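Local structure of BtGH115A (Bacteroides thetaiotaomicron, 5BY3) at residues 271-276 with 319-324; 221-226 with 277-282; 282-287 with 328-333; 300-305 with 309-314. The protein acts as a family GH115 4-O-methyl-alpha-glucuronidase with specificity for decorated arabinogalactans. All blocks are in the same frame, centred on the assembly; numbering follows the deposited sequence.

Contact 1: 271-276 with 319-324; sequences AVYQFW and FVDQRG
Trp-276 and Gln-322 meet where helices 265-283 and 308-329, consecutive outer helices of the (beta/alpha)8 barrel, lie side by side. The amide NE2 of Gln-322 sits over one face of the indole, near its rim, at 3.3 Å from CH2 of Trp-276. CG of Gln-322 follows at 3.7 Å from CZ3 of Trp-276, while the amide is turned 55° from the ring, so it is not stacked flat. The other face carries CG1 of Val-272, one turn earlier on the same helix. Nearer the surface, the Tyr-273 ring presents its edge: CE2 lies 3.8 Å from the backbone O of Asp-321, and CD2 lies 4.0 Å from CB of Asp-321. CG of Tyr-273 stands anti to the backbone N (chi1 180°), which carries the ring end closer to helix 308-329. Replacing the indole of Trp-276 by an alanine side chain is likely to open a gap between Val-272 and Gln-322 and leave the amide without the ring beneath it. Outside partners fix the polar ends. Tyr-265, whose ring also meets that of Trp-276, hydrogen-bonds OD2 of Asp-321 through its OH, and OE1 of Gln-322 accepts from the backbone N of Gly-293.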
# COMPACT_ATOMS: atom_id res chain seq x y z
N ALA A 271 -32.65 -8.13 -14.92
CA ALA A 271 -31.57 -7.72 -15.82
C ALA A 271 -30.22 -7.71 -15.07
O ALA A 271 -29.19 -7.99 -15.65
CB ALA A 271 -31.85 -6.35 -16.42
N VAL A 272 -30.25 -7.41 -13.78
CA VAL A 272 -29.02 -7.31 -13.02
C VAL A 272 -28.52 -8.74 -12.82
O VAL A 272 -27.35 -9.04 -13.15
CB VAL A 272 -29.20 -6.51 -11.71
CG1 VAL A 272 -27.98 -6.60 -10.82
CG2 VAL A 272 -29.45 -5.04 -12.03
N TYR A 273 -29.43 -9.63 -12.38
CA TYR A 273 -29.15 -11.06 -12.24
C TYR A 273 -28.55 -11.66 -13.52
O TYR A 273 -27.52 -12.33 -13.45
CB TYR A 273 -30.37 -11.86 -11.73
CG TYR A 273 -30.11 -13.34 -11.58
CD1 TYR A 273 -30.21 -14.20 -12.69
CD2 TYR A 273 -29.77 -13.89 -10.35
CE1 TYR A 273 -29.96 -15.56 -12.57
CE2 TYR A 273 -29.53 -15.25 -10.21
CZ TYR A 273 -29.63 -16.08 -11.32
OH TYR A 273 -29.39 -17.43 -11.21
N GLN A 274 -29.18 -11.40 -14.66
CA GLN A 274 -28.73 -11.89 -15.96
C GLN A 274 -27.29 -11.47 -16.24
O GLN A 274 -26.44 -12.31 -16.50
CB GLN A 274 -29.62 -11.35 -17.09
CG GLN A 274 -31.03 -11.96 -17.15
CD GLN A 274 -31.84 -11.50 -18.37
OE1 GLN A 274 -31.66 -10.38 -18.88
NE2 GLN A 274 -32.74 -12.36 -18.85
N PHE A 275 -27.05 -10.16 -16.20
CA PHE A 275 -25.74 -9.50 -16.25
C PHE A 275 -24.65 -10.28 -15.48
O PHE A 275 -23.69 -10.74 -16.08
CB PHE A 275 -25.94 -8.07 -15.69
CG PHE A 275 -24.67 -7.29 -15.51
CD1 PHE A 275 -24.01 -6.73 -16.61
CD2 PHE A 275 -24.16 -7.06 -14.24
CE1 PHE A 275 -22.85 -5.99 -16.44
CE2 PHE A 275 -22.99 -6.33 -14.07
CZ PHE A 275 -22.34 -5.80 -15.17
N TRP A 276 -24.84 -10.46 -14.17
CA TRP A 276 -23.95 -11.27 -13.32
C TRP A 276 -23.76 -12.69 -13.86
O TRP A 276 -22.61 -13.14 -14.04
CB TRP A 276 -24.51 -11.33 -11.91
CG TRP A 276 -24.50 -10.08 -11.16
CD1 TRP A 276 -23.68 -9.00 -11.36
CD2 TRP A 276 -25.30 -9.75 -10.03
NE1 TRP A 276 -23.95 -8.01 -10.47
CE2 TRP A 276 -24.92 -8.45 -9.61
CE3 TRP A 276 -26.31 -10.41 -9.33
CZ2 TRP A 276 -25.52 -7.80 -8.52
CZ3 TRP A 276 -26.90 -9.78 -8.23
CH2 TRP A 276 -26.49 -8.47 -7.84
N PHE A 319 -27.45 -11.39 -1.64
CA PHE A 319 -26.61 -12.53 -1.24
C PHE A 319 -27.19 -13.86 -1.72
O PHE A 319 -26.48 -14.67 -2.35
CB PHE A 319 -26.44 -12.59 0.27
CG PHE A 319 -25.67 -11.45 0.87
CD1 PHE A 319 -24.82 -10.65 0.09
CD2 PHE A 319 -25.74 -11.23 2.24
CE1 PHE A 319 -24.08 -9.63 0.67
CE2 PHE A 319 -25.00 -10.20 2.83
CZ PHE A 319 -24.16 -9.40 2.04
N VAL A 320 -28.48 -14.05 -1.46
CA VAL A 320 -29.17 -15.31 -1.70
C VAL A 320 -29.12 -15.69 -3.17
O VAL A 320 -28.85 -16.84 -3.50
CB VAL A 320 -30.62 -15.32 -1.09
CG1 VAL A 320 -31.38 -16.57 -1.49
CG2 VAL A 320 -30.58 -15.21 0.44
N ASP A 321 -29.29 -14.70 -4.06
CA ASP A 321 -29.22 -14.95 -5.51
C ASP A 321 -27.80 -15.10 -6.02
O ASP A 321 -27.55 -15.85 -6.98
CB ASP A 321 -29.87 -13.84 -6.33
CG ASP A 321 -31.27 -13.48 -5.88
OD1 ASP A 321 -31.69 -13.83 -4.75
OD2 ASP A 321 -31.95 -12.79 -6.69
N GLN A 322 -26.89 -14.33 -5.41
CA GLN A 322 -25.48 -14.35 -5.81
C GLN A 322 -24.82 -15.68 -5.47
O GLN A 322 -24.19 -16.28 -6.33
CB GLN A 322 -24.71 -13.19 -5.20
CG GLN A 322 -24.95 -11.87 -5.91
CD GLN A 322 -24.22 -10.71 -5.24
OE1 GLN A 322 -23.84 -10.77 -4.06
NE2 GLN A 322 -24.03 -9.64 -5.99
N ARG A 323 -24.98 -16.13 -4.23
CA ARG A 323 -24.59 -17.49 -3.84
C ARG A 323 -25.34 -18.58 -4.65
O ARG A 323 -24.78 -19.64 -4.97
CB ARG A 323 -24.75 -17.67 -2.32
CG ARG A 323 -23.70 -16.87 -1.55
CD ARG A 323 -24.04 -16.54 -0.12
NE ARG A 323 -23.91 -17.67 0.81
CZ ARG A 323 -22.79 -18.31 1.16
NH1 ARG A 323 -21.61 -17.96 0.66
NH2 ARG A 323 -22.84 -19.31 2.01
N GLY A 324 -26.60 -18.29 -5.00
CA GLY A 324 -27.36 -19.07 -5.97
C GLY A 324 -26.61 -19.40 -7.24
O GLY A 324 -26.55 -20.56 -7.62

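Contact 2: 221-226 with 277-282; sequences PFFLTK and EDRVKE
The guanidinium of Arg-279 has CB of Phe-223 centred over one face, 3.4 Å from CZ of Arg-279, and CD2 of Leu-224 at its edge, 3.9 Å from NH2 of Arg-279. The Phe-223 ring is itself covered from two sides. CD of Arg-279 lies over one face, at 4.2 Å from CD2 of Phe-223, and the edge of the Phe-222 ring points CD2 at the centre of the other. With CB over its centre and the ring plane tilted 36° from it, the guanidinium rests mainly on CB of Phe-223 and meets the ring only along CG and CD2. Arg-279 gets there by folding back on itself, with bends at chi2 (64°) and chi3. The fold brings NE to Glu-282, three residues further along the chain, in a salt bridge of 2.9 Å from NE of Arg-279 to OE2 of Glu-282, met on the anti side of the carboxylate. Outside the two segments, NH2 makes a salt bridge with Glu-254 and NH1 hydrogen-bonds the backbone O of Ala-248. Two carboxylates thus probably balance the buried charge, even with Arg-258 close by. The loop is braced at Pro-221 O, which accepts from Leu-224 N and Thr-225 OG1 on opposite faces of its plane; the OG1 of Thr-225 stands 2.9 Å from O of Pro-221. In the barrel, 221-226 bridges strand 210-212 and helix 228-235, and Phe-223 also touches Arg-229 of that helix and Met-239 of strand 238-239. Helix 265-283 packs its Arg-279 against this corner, while Val-280 and Glu-277 face helix 308-329.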
# COMPACT_ATOMS: atom_id res chain seq x y z
N PRO A 221 -13.00 -3.05 -19.57
CA PRO A 221 -13.08 -4.07 -18.51
C PRO A 221 -12.29 -5.32 -18.82
O PRO A 221 -12.28 -5.81 -19.96
CB PRO A 221 -14.58 -4.35 -18.41
CG PRO A 221 -15.19 -3.01 -18.75
CD PRO A 221 -14.32 -2.43 -19.83
N PHE A 222 -11.62 -5.80 -17.78
CA PHE A 222 -10.71 -6.92 -17.86
C PHE A 222 -11.27 -8.10 -18.62
O PHE A 222 -10.61 -8.61 -19.53
CB PHE A 222 -10.33 -7.38 -16.46
CG PHE A 222 -9.36 -8.51 -16.43
CD1 PHE A 222 -8.01 -8.28 -16.58
CD2 PHE A 222 -9.80 -9.82 -16.23
CE1 PHE A 222 -7.11 -9.33 -16.53
CE2 PHE A 222 -8.90 -10.88 -16.19
CZ PHE A 222 -7.55 -10.62 -16.35
N PHE A 223 -12.47 -8.53 -18.24
CA PHE A 223 -13.05 -9.78 -18.73
C PHE A 223 -13.72 -9.64 -20.09
O PHE A 223 -14.19 -10.62 -20.67
CB PHE A 223 -14.01 -10.32 -17.70
CG PHE A 223 -13.36 -11.04 -16.55
CD1 PHE A 223 -12.64 -12.22 -16.76
CD2 PHE A 223 -13.52 -10.57 -15.25
CE1 PHE A 223 -12.06 -12.92 -15.70
CE2 PHE A 223 -12.96 -11.26 -14.17
CZ PHE A 223 -12.24 -12.44 -14.40
N LEU A 224 -13.75 -8.40 -20.56
CA LEU A 224 -14.16 -8.03 -21.92
C LEU A 224 -12.95 -7.76 -22.81
O LEU A 224 -13.09 -7.13 -23.86
CB LEU A 224 -15.07 -6.79 -21.88
CG LEU A 224 -16.46 -7.04 -21.29
CD1 LEU A 224 -17.38 -5.85 -21.54
CD2 LEU A 224 -17.02 -8.32 -21.89
N THR A 225 -11.77 -8.20 -22.38
CA THR A 225 -10.52 -7.99 -23.12
C THR A 225 -10.04 -9.36 -23.51
O THR A 225 -9.90 -10.23 -22.67
CB THR A 225 -9.44 -7.26 -22.29
OG1 THR A 225 -9.97 -6.04 -21.73
CG2 THR A 225 -8.18 -6.94 -23.13
N LYS A 226 -9.80 -9.54 -24.80
CA LYS A 226 -9.36 -10.82 -25.30
C LYS A 226 -7.91 -11.13 -24.84
O LYS A 226 -6.98 -10.35 -25.06
CB LYS A 226 -9.54 -10.84 -26.84
CG LYS A 226 -8.93 -12.02 -27.58
CD LYS A 226 -9.84 -13.23 -27.59
CE LYS A 226 -9.48 -14.14 -28.76
NZ LYS A 226 -9.60 -15.56 -28.31
N GLU A 277 -24.88 -13.36 -14.16
CA GLU A 277 -24.93 -14.77 -14.59
C GLU A 277 -24.05 -15.09 -15.78
O GLU A 277 -23.32 -16.08 -15.75
CB GLU A 277 -26.37 -15.20 -14.89
CG GLU A 277 -26.50 -16.56 -15.57
CD GLU A 277 -27.94 -16.91 -15.90
OE1 GLU A 277 -28.50 -17.83 -15.24
OE2 GLU A 277 -28.49 -16.25 -16.82
N ASP A 278 -24.13 -14.28 -16.82
CA ASP A 278 -23.37 -14.56 -18.03
C ASP A 278 -21.90 -14.70 -17.71
O ASP A 278 -21.21 -15.54 -18.28
CB ASP A 278 -23.60 -13.46 -19.06
CG ASP A 278 -25.05 -13.37 -19.52
OD1 ASP A 278 -25.83 -14.30 -19.19
OD2 ASP A 278 -25.39 -12.38 -20.24
N ARG A 279 -21.45 -13.87 -16.76
CA ARG A 279 -20.06 -13.76 -16.34
C ARG A 279 -19.63 -14.95 -15.49
O ARG A 279 -18.62 -15.55 -15.78
CB ARG A 279 -19.86 -12.43 -15.58
CG ARG A 279 -18.57 -12.30 -14.78
CD ARG A 279 -17.30 -12.34 -15.63
NE ARG A 279 -17.42 -11.66 -16.92
CZ ARG A 279 -17.36 -10.35 -17.08
NH1 ARG A 279 -17.17 -9.55 -16.04
NH2 ARG A 279 -17.49 -9.84 -18.28
N VAL A 280 -20.37 -15.25 -14.43
CA VAL A 280 -20.16 -16.47 -13.64
C VAL A 280 -20.07 -17.73 -14.53
O VAL A 280 -19.27 -18.59 -14.25
CB VAL A 280 -21.26 -16.62 -12.58
CG1 VAL A 280 -20.93 -17.72 -11.58
CG2 VAL A 280 -21.47 -15.31 -11.86
N LYS A 281 -20.87 -17.79 -15.61
CA LYS A 281 -20.83 -18.87 -16.60
C LYS A 281 -19.46 -19.02 -17.25
O LYS A 281 -18.91 -20.12 -17.28
CB LYS A 281 -21.88 -18.67 -17.70
CG LYS A 281 -23.29 -19.13 -17.37
CD LYS A 281 -24.07 -19.40 -18.65
CE LYS A 281 -25.57 -19.51 -18.37
NZ LYS A 281 -26.41 -19.71 -19.60
N GLU A 282 -18.89 -17.92 -17.74
CA GLU A 282 -17.65 -18.00 -18.54
C GLU A 282 -16.34 -18.14 -17.72
O GLU A 282 -15.26 -18.34 -18.29
CB GLU A 282 -17.56 -16.81 -19.50
CG GLU A 282 -17.40 -15.48 -18.81
CD GLU A 282 -17.20 -14.32 -19.77
OE1 GLU A 282 -17.27 -14.51 -21.01
OE2 GLU A 282 -16.99 -13.20 -19.28

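Contact 3: 282-287 with 328-333; sequences EVAGQE and KYVNKD
The chain leaving helix 265-283 passes that leaving helix 308-329 with the CA atoms of Ala-284 and Val-330 5.0 Å apart, close enough for side chain and backbone to interlock. Ala-284 is the small wedge. Its CB points at the other segment and comes up against the backbone O of Tyr-329, a tight 3.1 Å from CB to O. The same CB lies 3.8 Å from CG2 of Val-330 and 4.2 Å from CB of Tyr-329. Val-330 straddles the alanine with both branches: CG2 meets the methyl, whereas CG1, anti to the backbone N (chi1 -170°), rests 3.5 Å from the backbone O of Ala-284. Only the root of Tyr-329 takes part, since its ring leads away from Ala-284 and its OH hydrogen-bonds OE1 of Glu-277 on helix 265-283. That bond ties the end of helix 308-329 to helix 265-283, and CG of Lys-328 lies over one face of the phenol ring. Beyond Val-330 the segment turns sharply: OD1 of Asn-331 accepts from N of Asp-333, at 3.0 Å between OD1 and N, an Asx turn, with the donor tilted 18° from the carbonyl plane. Val-330 also touches Val-280 and Tyr-290, extending the apolar patch toward strand 290-291, the barrel strand that lies between these helices in sequence. Across the two segments the contact is made of aliphatic carbons against each other and against backbone oxygens, so fit of shape rather than any directional polar bond sets how closely the two segments approach.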
# COMPACT_ATOMS: atom_id res chain seq x y z
N GLU A 282 -18.89 -17.92 -17.74
CA GLU A 282 -17.65 -18.00 -18.54
C GLU A 282 -16.34 -18.14 -17.72
O GLU A 282 -15.26 -18.34 -18.29
CB GLU A 282 -17.56 -16.81 -19.50
CG GLU A 282 -17.40 -15.48 -18.81
CD GLU A 282 -17.20 -14.32 -19.77
OE1 GLU A 282 -17.27 -14.51 -21.01
OE2 GLU A 282 -16.99 -13.20 -19.28
N VAL A 283 -16.47 -18.08 -16.40
CA VAL A 283 -15.38 -17.85 -15.47
C VAL A 283 -15.39 -18.86 -14.30
O VAL A 283 -14.54 -18.78 -13.41
CB VAL A 283 -15.44 -16.33 -15.04
CG1 VAL A 283 -15.68 -16.07 -13.55
CG2 VAL A 283 -14.30 -15.52 -15.63
N ALA A 284 -16.31 -19.83 -14.32
CA ALA A 284 -16.55 -20.80 -13.22
C ALA A 284 -15.45 -21.87 -12.92
O ALA A 284 -15.35 -22.38 -11.79
CB ALA A 284 -17.90 -21.48 -13.40
N GLY A 285 -14.67 -22.24 -13.93
CA GLY A 285 -13.56 -23.17 -13.73
C GLY A 285 -12.25 -22.41 -13.74
O GLY A 285 -11.38 -22.64 -14.59
N GLN A 286 -12.15 -21.46 -12.81
CA GLN A 286 -11.06 -20.49 -12.81
C GLN A 286 -10.89 -19.91 -11.42
O GLN A 286 -11.85 -19.80 -10.66
CB GLN A 286 -11.33 -19.40 -13.85
CG GLN A 286 -10.12 -18.56 -14.21
CD GLN A 286 -10.21 -17.91 -15.59
OE1 GLN A 286 -11.18 -18.07 -16.34
NE2 GLN A 286 -9.16 -17.19 -15.94
N GLU A 287 -9.65 -19.55 -11.11
CA GLU A 287 -9.28 -18.93 -9.85
C GLU A 287 -9.79 -17.49 -9.80
O GLU A 287 -9.24 -16.56 -10.44
CB GLU A 287 -7.77 -19.02 -9.65
CG GLU A 287 -7.25 -20.47 -9.72
CD GLU A 287 -5.77 -20.55 -10.07
OE1 GLU A 287 -5.36 -20.06 -11.16
OE2 GLU A 287 -5.02 -21.13 -9.25
N LYS A 328 -25.11 -23.09 -8.58
CA LYS A 328 -25.42 -23.59 -9.92
C LYS A 328 -24.25 -23.72 -10.94
O LYS A 328 -24.26 -24.68 -11.71
CB LYS A 328 -26.62 -22.78 -10.48
CG LYS A 328 -27.02 -23.02 -11.93
CD LYS A 328 -28.29 -22.22 -12.17
CE LYS A 328 -28.98 -22.55 -13.48
NZ LYS A 328 -30.36 -22.00 -13.43
N TYR A 329 -23.29 -22.79 -10.98
CA TYR A 329 -22.17 -22.93 -11.97
C TYR A 329 -20.76 -23.19 -11.43
O TYR A 329 -19.86 -23.57 -12.21
CB TYR A 329 -22.11 -21.76 -12.97
CG TYR A 329 -23.40 -21.45 -13.64
CD1 TYR A 329 -23.77 -22.09 -14.83
CD2 TYR A 329 -24.28 -20.51 -13.09
CE1 TYR A 329 -24.98 -21.81 -15.46
CE2 TYR A 329 -25.49 -20.23 -13.71
CZ TYR A 329 -25.84 -20.88 -14.88
OH TYR A 329 -27.05 -20.58 -15.48
N VAL A 330 -20.52 -22.96 -10.14
CA VAL A 330 -19.13 -23.08 -9.64
C VAL A 330 -18.97 -24.31 -8.76
O VAL A 330 -18.11 -25.16 -9.04
CB VAL A 330 -18.54 -21.78 -8.97
CG1 VAL A 330 -17.04 -21.92 -8.71
CG2 VAL A 330 -18.78 -20.53 -9.81
N ASN A 331 -19.78 -24.43 -7.71
CA ASN A 331 -19.60 -25.53 -6.76
C ASN A 331 -20.86 -25.75 -5.95
O ASN A 331 -21.38 -24.81 -5.35
CB ASN A 331 -18.41 -25.24 -5.84
CG ASN A 331 -17.91 -26.47 -5.10
OD1 ASN A 331 -18.70 -27.22 -4.51
ND2 ASN A 331 -16.59 -26.64 -5.09
N LYS A 332 -21.34 -26.99 -5.92
CA LYS A 332 -22.59 -27.31 -5.25
C LYS A 332 -22.56 -26.98 -3.74
O LYS A 332 -23.59 -26.60 -3.18
CB LYS A 332 -23.04 -28.74 -5.55
CG LYS A 332 -24.53 -29.00 -5.31
CD LYS A 332 -25.47 -28.07 -6.08
CE LYS A 332 -26.89 -28.09 -5.51
NZ LYS A 332 -27.67 -26.86 -5.84
N ASP A 333 -21.39 -27.12 -3.11
CA ASP A 333 -21.16 -26.55 -1.77
C ASP A 333 -20.50 -25.18 -1.95
O ASP A 333 -19.39 -25.10 -2.51
CB ASP A 333 -20.27 -27.47 -0.90
CG ASP A 333 -20.20 -27.02 0.59
OD1 ASP A 333 -20.65 -25.90 0.96
OD2 ASP A 333 -19.66 -27.79 1.41

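Contact 4: 300-305 with 309-314; sequences GKMQGA and EEQKAV
Glu-310 begins the contact in the first turn of helix 308-329, its CB 3.9 Å from CB of Ala-305, while its carboxylate turns back to hydrogen-bond OG1 of Thr-307 through OE1. Gln-311, next in the helix, carries the largest share. Its chain runs extended past the loop, antiparallel to selenomethionine Met-302, so that each lies along the other. CG of Gln-311 rests 3.5 Å from CB of Ala-305, and CB of Gln-311 sits 3.7 Å from CE of Met-302. The amide end arrives beside the root of the partner, with NE2 of Gln-311 3.5 Å from CG of Met-302 and 3.9 Å from CB of Lys-301. A glycine at Gln-311 would probably leave CG and CE of Met-302 without their long neighbour and free Met-302 to turn. One turn on, Val-314 closes the apolar corner: CG1 lies 3.6 Å from SE of Met-302, and CG2 lies 3.9 Å from CB of Ala-305. Met-302 reaches it with CG between its backbone N and carbonyl carbon (chi1 53°). Residues 300-305 belong to the loop linking barrel strand 290-291 to helix 308-329, so the loop folds back on the start of the helix it leads into. On another side of that helix, Lys-312 hydrogen-bonds the backbone O of Gly-354, in the loop between helix 347-352 and strand 362-366.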
# COMPACT_ATOMS: atom_id res chain seq x y z
N GLY A 300 -20.61 5.70 -4.67
CA GLY A 300 -21.95 6.20 -4.36
C GLY A 300 -22.86 5.16 -3.71
O GLY A 300 -22.49 3.98 -3.51
N LYS A 301 -24.07 5.61 -3.39
CA LYS A 301 -25.16 4.76 -2.89
C LYS A 301 -25.42 3.66 -3.92
O LYS A 301 -25.09 3.83 -5.09
CB LYS A 301 -26.45 5.59 -2.66
CG LYS A 301 -26.29 6.99 -2.07
CD LYS A 301 -25.87 6.96 -0.60
CE LYS A 301 -24.86 8.06 -0.25
NZ LYS A 301 -24.05 7.72 0.97
N MSE A 302 -26.00 2.54 -3.50
CA MSE A 302 -26.76 1.70 -4.46
C MSE A 302 -28.01 2.48 -4.84
O MSE A 302 -28.47 3.38 -4.09
CB MSE A 302 -27.19 0.31 -3.97
CG MSE A 302 -27.94 0.51 -2.66
SE MSE A 302 -28.46 -1.20 -1.90
CE MSE A 302 -27.05 -1.22 -0.54
N GLN A 303 -28.54 2.16 -6.01
CA GLN A 303 -29.80 2.71 -6.47
C GLN A 303 -30.94 1.97 -5.79
O GLN A 303 -30.77 0.82 -5.38
CB GLN A 303 -29.89 2.57 -7.98
CG GLN A 303 -28.59 2.92 -8.71
CD GLN A 303 -28.79 3.00 -10.20
OE1 GLN A 303 -29.92 2.98 -10.68
NE2 GLN A 303 -27.69 3.08 -10.94
N GLY A 304 -32.09 2.65 -5.62
CA GLY A 304 -33.36 1.98 -5.27
C GLY A 304 -33.66 1.85 -3.80
O GLY A 304 -34.81 1.55 -3.41
N ALA A 305 -32.63 2.06 -2.98
CA ALA A 305 -32.79 2.18 -1.53
C ALA A 305 -32.15 3.47 -1.03
O ALA A 305 -31.11 3.89 -1.56
CB ALA A 305 -32.23 0.97 -0.80
N GLU A 309 -31.98 0.80 6.69
CA GLU A 309 -32.98 -0.26 6.85
C GLU A 309 -33.46 -0.87 5.51
O GLU A 309 -33.76 -2.06 5.44
CB GLU A 309 -34.17 0.19 7.73
CG GLU A 309 -34.64 1.64 7.54
CD GLU A 309 -36.15 1.85 7.71
OE1 GLU A 309 -36.77 1.22 8.60
OE2 GLU A 309 -36.71 2.66 6.94
N GLU A 310 -33.52 -0.04 4.46
CA GLU A 310 -33.96 -0.49 3.13
C GLU A 310 -32.79 -1.04 2.33
O GLU A 310 -32.96 -1.99 1.54
CB GLU A 310 -34.58 0.64 2.32
CG GLU A 310 -35.83 1.28 2.90
CD GLU A 310 -36.07 2.62 2.25
OE1 GLU A 310 -35.20 3.51 2.35
OE2 GLU A 310 -37.13 2.79 1.63
N GLN A 311 -31.62 -0.42 2.51
CA GLN A 311 -30.34 -0.90 1.99
C GLN A 311 -29.94 -2.29 2.57
O GLN A 311 -29.17 -3.00 1.94
CB GLN A 311 -29.21 0.18 2.12
CG GLN A 311 -29.30 1.36 1.12
CD GLN A 311 -28.10 2.36 1.07
OE1 GLN A 311 -27.48 2.67 2.08
NE2 GLN A 311 -27.84 2.90 -0.13
N LYS A 312 -30.50 -2.69 3.73
CA LYS A 312 -30.27 -4.03 4.34
C LYS A 312 -31.14 -5.13 3.73
O LYS A 312 -30.64 -6.20 3.38
CB LYS A 312 -30.48 -4.00 5.86
CG LYS A 312 -29.51 -4.88 6.66
CD LYS A 312 -30.01 -5.19 8.07
CE LYS A 312 -30.78 -6.51 8.12
NZ LYS A 312 -30.76 -7.09 9.49
N ALA A 313 -32.45 -4.85 3.61
CA ALA A 313 -33.40 -5.69 2.90
C ALA A 313 -32.89 -6.10 1.51
O ALA A 313 -33.13 -7.24 1.06
CB ALA A 313 -34.74 -4.97 2.78
N VAL A 314 -32.20 -5.15 0.85
CA VAL A 314 -31.65 -5.32 -0.53
C VAL A 314 -30.60 -6.43 -0.57
O VAL A 314 -30.72 -7.40 -1.34
CB VAL A 314 -31.00 -4.01 -1.10
CG1 VAL A 314 -30.37 -4.24 -2.49
CG2 VAL A 314 -31.99 -2.86 -1.15

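Contacts 1 and 3 join the same two barrel helices, 265-283 and 308-329, with centres about 14 Å apart. The first is partly buried, with an indole and a glutamine amide, whereas the second lies at the surface and rests on small aliphatic groups and backbone oxygens. Contact 2, likewise partly buried, turns helix 265-283 to another neighbour, a loop, and alone centres on a charged group. It shares Glu-282 with contact 3 and touches it as Phe-223 packs on Val-283. Contact 4, also partly buried, is the most local, nested within the loops closed by contacts 1 and 3; its centre is about 28 Å from that of contact 3, toward the other end of helix 308-329.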